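Long-range contact in L-amino acid deaminase (Proteus vulgaris, PDB 5I39), which probably catalyses the oxidative deamination of L-amino acids to keto acids, using a bound FAD as the electron acceptor: residues A[43-48]-A[63-68]. Residues are numbered along the deposited sequence; the frame is centred on the assembly and turned at random.
With FAD (flavin-adenine dinucleotide), chain B.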
loop_
_atom_site.group_PDB
_atom_site.type_symbol
_atom_site.label_atom_id
_atom_site.label_comp_id
_atom_site.label_asym_id
_atom_site.label_seq_id
_atom_site.Cartn_x
_atom_site.Cartn_y
_atom_site.Cartn_z
ATOM N N VAL A 43 -12.278 -11.801 1.085
ATOM C CA VAL A 43 -12.946 -10.994 0.068
ATOM C C VAL A 43 -11.965 -9.928 -0.416
ATOM O O VAL A 43 -11.651 -8.986 0.320
ATOM C CB VAL A 43 -14.222 -10.336 0.631
ATOM C CG1 VAL A 43 -14.908 -9.480 -0.426
ATOM C CG2 VAL A 43 -15.180 -11.399 1.158
ATOM N N GLY A 44 -11.486 -10.093 -1.649
ATOM C CA GLY A 44 -10.607 -9.122 -2.303
ATOM C C GLY A 44 -9.186 -9.627 -2.499
ATOM O O GLY A 44 -8.544 -10.086 -1.548
ATOM N N ALA A 45 -8.700 -9.537 -3.741
ATOM C CA ALA A 45 -7.322 -9.900 -4.095
ATOM C C ALA A 45 -6.478 -8.666 -4.435
ATOM O O ALA A 45 -5.772 -8.629 -5.448
ATOM C CB ALA A 45 -7.306 -10.898 -5.244
ATOM N N GLY A 46 -6.561 -7.653 -3.578
ATOM C CA GLY A 46 -5.552 -6.598 -3.528
ATOM C C GLY A 46 -4.459 -7.007 -2.558
ATOM O O GLY A 46 -4.427 -8.141 -2.065
ATOM N N ILE A 47 -3.570 -6.072 -2.250
ATOM C CA ILE A 47 -2.440 -6.379 -1.382
ATOM C C ILE A 47 -2.891 -6.841 0.005
ATOM O O ILE A 47 -2.272 -7.718 0.585
ATOM C CB ILE A 47 -1.450 -5.189 -1.289
ATOM C CG1 ILE A 47 -0.094 -5.622 -0.712
ATOM C CG2 ILE A 47 -2.027 -4.028 -0.489
ATOM C CD1 ILE A 47 0.723 -6.512 -1.628
ATOM N N LEU A 48 -3.958 -6.262 0.540
ATOM C CA LEU A 48 -4.351 -6.607 1.900
ATOM C C LEU A 48 -4.923 -8.019 1.971
ATOM O O LEU A 48 -4.553 -8.791 2.859
ATOM C CB LEU A 48 -5.287 -5.553 2.487
ATOM C CG LEU A 48 -4.634 -4.169 2.658
ATOM C CD1 LEU A 48 -5.594 -3.219 3.351
ATOM C CD2 LEU A 48 -3.321 -4.210 3.431
ATOM N N VAL A 63 -6.965 -21.348 2.516
ATOM C CA VAL A 63 -7.494 -20.021 2.212
ATOM C C VAL A 63 -7.958 -19.955 0.770
ATOM O O VAL A 63 -7.249 -20.384 -0.143
ATOM C CB VAL A 63 -6.457 -18.905 2.457
ATOM C CG1 VAL A 63 -7.072 -17.536 2.195
ATOM C CG2 VAL A 63 -5.919 -18.961 3.881
ATOM N N VAL A 64 -9.155 -19.403 0.587
ATOM C CA VAL A 64 -9.666 -19.036 -0.722
ATOM C C VAL A 64 -9.905 -17.532 -0.727
ATOM O O VAL A 64 -10.528 -17.001 0.189
ATOM C CB VAL A 64 -10.975 -19.787 -1.052
ATOM C CG1 VAL A 64 -11.688 -19.184 -2.259
ATOM C CG2 VAL A 64 -10.681 -21.257 -1.310
ATOM N N ILE A 65 -9.408 -16.859 -1.763
ATOM C CA ILE A 65 -9.733 -15.459 -2.015
ATOM C C ILE A 65 -10.751 -15.419 -3.144
ATOM O O ILE A 65 -10.570 -16.084 -4.171
ATOM C CB ILE A 65 -8.511 -14.604 -2.425
ATOM C CG1 ILE A 65 -7.387 -14.719 -1.387
ATOM C CG2 ILE A 65 -8.932 -13.144 -2.615
ATOM C CD1 ILE A 65 -6.140 -13.922 -1.709
ATOM N N VAL A 66 -11.801 -14.625 -2.962
ATOM C CA VAL A 66 -12.730 -14.317 -4.046
ATOM C C VAL A 66 -12.543 -12.850 -4.437
ATOM O O VAL A 66 -12.459 -11.970 -3.575
ATOM C CB VAL A 66 -14.196 -14.684 -3.705
ATOM C CG1 VAL A 66 -14.316 -16.191 -3.531
ATOM C CG2 VAL A 66 -14.717 -13.953 -2.473
ATOM N N GLU A 67 -12.442 -12.617 -5.744
ATOM C CA GLU A 67 -12.108 -11.318 -6.314
ATOM C C GLU A 67 -13.095 -11.033 -7.442
ATOM O O GLU A 67 -13.205 -11.815 -8.390
ATOM C CB GLU A 67 -10.663 -11.342 -6.832
ATOM C CG GLU A 67 -10.264 -10.198 -7.760
ATOM C CD GLU A 67 -10.492 -8.829 -7.160
ATOM O OE1 GLU A 67 -9.870 -8.528 -6.119
ATOM O OE2 GLU A 67 -11.286 -8.055 -7.743
ATOM N N LYS A 68 -13.808 -9.916 -7.337
ATOM C CA LYS A 68 -14.885 -9.581 -8.276
ATOM C C LYS A 68 -14.367 -9.264 -9.683
ATOM O O LYS A 68 -15.077 -9.484 -10.659
ATOM C CB LYS A 68 -15.747 -8.426 -7.737
ATOM C CG LYS A 68 -15.052 -7.074 -7.663
ATOM C CD LYS A 68 -15.992 -5.969 -7.204
ATOM C CE LYS A 68 -15.269 -4.642 -7.021
ATOM N NZ LYS A 68 -14.517 -4.191 -8.227
HETATM P PA FAD B . -7.424 -2.951 -3.483
HETATM O O1A FAD B . -8.309 -1.901 -4.165
HETATM O O2A FAD B . -6.058 -3.123 -4.119
HETATM O O5B FAD B . -8.094 -4.394 -3.509
HETATM C C5B FAD B . -9.413 -4.643 -3.047
HETATM C C4B FAD B . -9.975 -5.705 -3.973
HETATM O O4B FAD B . -11.255 -6.132 -3.464
HETATM C C3B FAD B . -10.215 -5.165 -5.385
HETATM O O3B FAD B . -9.419 -5.892 -6.320
HETATM C C2B FAD B . -11.729 -5.349 -5.566
HETATM O O2B FAD B . -12.112 -5.656 -6.920
HETATM C C1B FAD B . -12.050 -6.461 -4.583
HETATM N N9A FAD B . -13.436 -6.511 -4.109
HETATM C C8A FAD B . -14.136 -5.516 -3.600
HETATM N N7A FAD B . -15.363 -5.915 -3.205
HETATM C C5A FAD B . -15.410 -7.208 -3.494
HETATM C C6A FAD B . -16.406 -8.268 -3.358
HETATM N N6A FAD B . -17.617 -8.001 -2.829
HETATM N N1A FAD B . -16.087 -9.512 -3.764
HETATM C C2A FAD B . -14.880 -9.797 -4.271
HETATM N N3A FAD B . -13.922 -8.880 -4.450
HETATM C C4A FAD B . -14.148 -7.614 -4.075
HETATM N N1 FAD B . 0.325 3.091 -0.357
HETATM C C2 FAD B . 1.620 3.106 -0.024
HETATM O O2 FAD B . 1.987 2.386 0.922
HETATM N N3 FAD B . 2.503 3.887 -0.693
HETATM C C4 FAD B . 2.174 4.708 -1.696
HETATM O O4 FAD B . 3.021 5.371 -2.277
HETATM C C4X FAD B . 0.766 4.769 -2.112
HETATM N N5 FAD B . 0.306 5.606 -3.081
HETATM C C5X FAD B . -0.947 5.482 -3.530
HETATM C C6 FAD B . -1.382 6.170 -4.665
HETATM C C7 FAD B . -2.664 6.007 -5.182
HETATM C C7M FAD B . -3.087 6.725 -6.443
HETATM C C8 FAD B . -3.604 5.099 -4.509
HETATM C C8M FAD B . -4.995 4.856 -5.047
HETATM C C9 FAD B . -3.180 4.427 -3.361
HETATM C C9A FAD B . -1.899 4.586 -2.846
HETATM N N10 FAD B . -1.476 3.912 -1.694
HETATM C C10 FAD B . -0.126 3.874 -1.353
HETATM C "C1'" FAD B . -2.389 3.084 -0.931
HETATM C "C2'" FAD B . -2.394 1.651 -1.333
HETATM O "O2'" FAD B . -2.337 1.569 -2.753
HETATM C "C3'" FAD B . -3.676 1.035 -0.781
HETATM O "O3'" FAD B . -3.840 1.336 0.630
HETATM C "C4'" FAD B . -3.726 -0.467 -0.930
HETATM O "O4'" FAD B . -3.426 -0.840 -2.288
HETATM C "C5'" FAD B . -5.107 -0.970 -0.552
HETATM O "O5'" FAD B . -5.098 -2.382 -0.772
HETATM P P FAD B . -6.500 -3.189 -0.693
HETATM O O1P FAD B . -6.173 -4.637 -0.897
HETATM O O2P FAD B . -7.267 -2.746 0.535
HETATM O O3P FAD B . -7.355 -2.561 -1.924
#
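The carboxylate of E67 meets the A45 amide through the anti side of OE1, with A45 N 16° out of the carboxylate plane and 2.8 Å from OE1. The second flat group, FAD's adenine, has V43 over one face (CG1 to C6A 3.5 Å) and the K68 chain over the opposite one (CG to C4A 3.7 Å); V66 O nears C2A at the rim, obliquely, off the ring plane. The two segments belong to a Rossmann-type dinucleotide fold: the beta-alpha-beta unit of strand 40-43, helix 47-58 and strand 63-66, with G44 and G46 fitting the glycine-rich turn. Parallel pairing of V43 with V66 sets the register, and G44 N to V66 O (2.9 Å, 158° at the hydrogen) continues it into the turn. G44 CA and G46 CA lie close against FAD, at O4B and O1P (3.3 Å each). A45 CB rests on I65 CG2 at 3.8 Å. At the helix start, L48 N donates to phosphate oxygen O1P (3.1 Å). A bend at chi2 (56°) turns the E67 carboxylate to the ribose, where each oxygen accepts one hydroxyl. OE1 takes O3B at 2.7 Å, and OE2, also bonded by G69 N, takes O2B, which K68 NZ grips too.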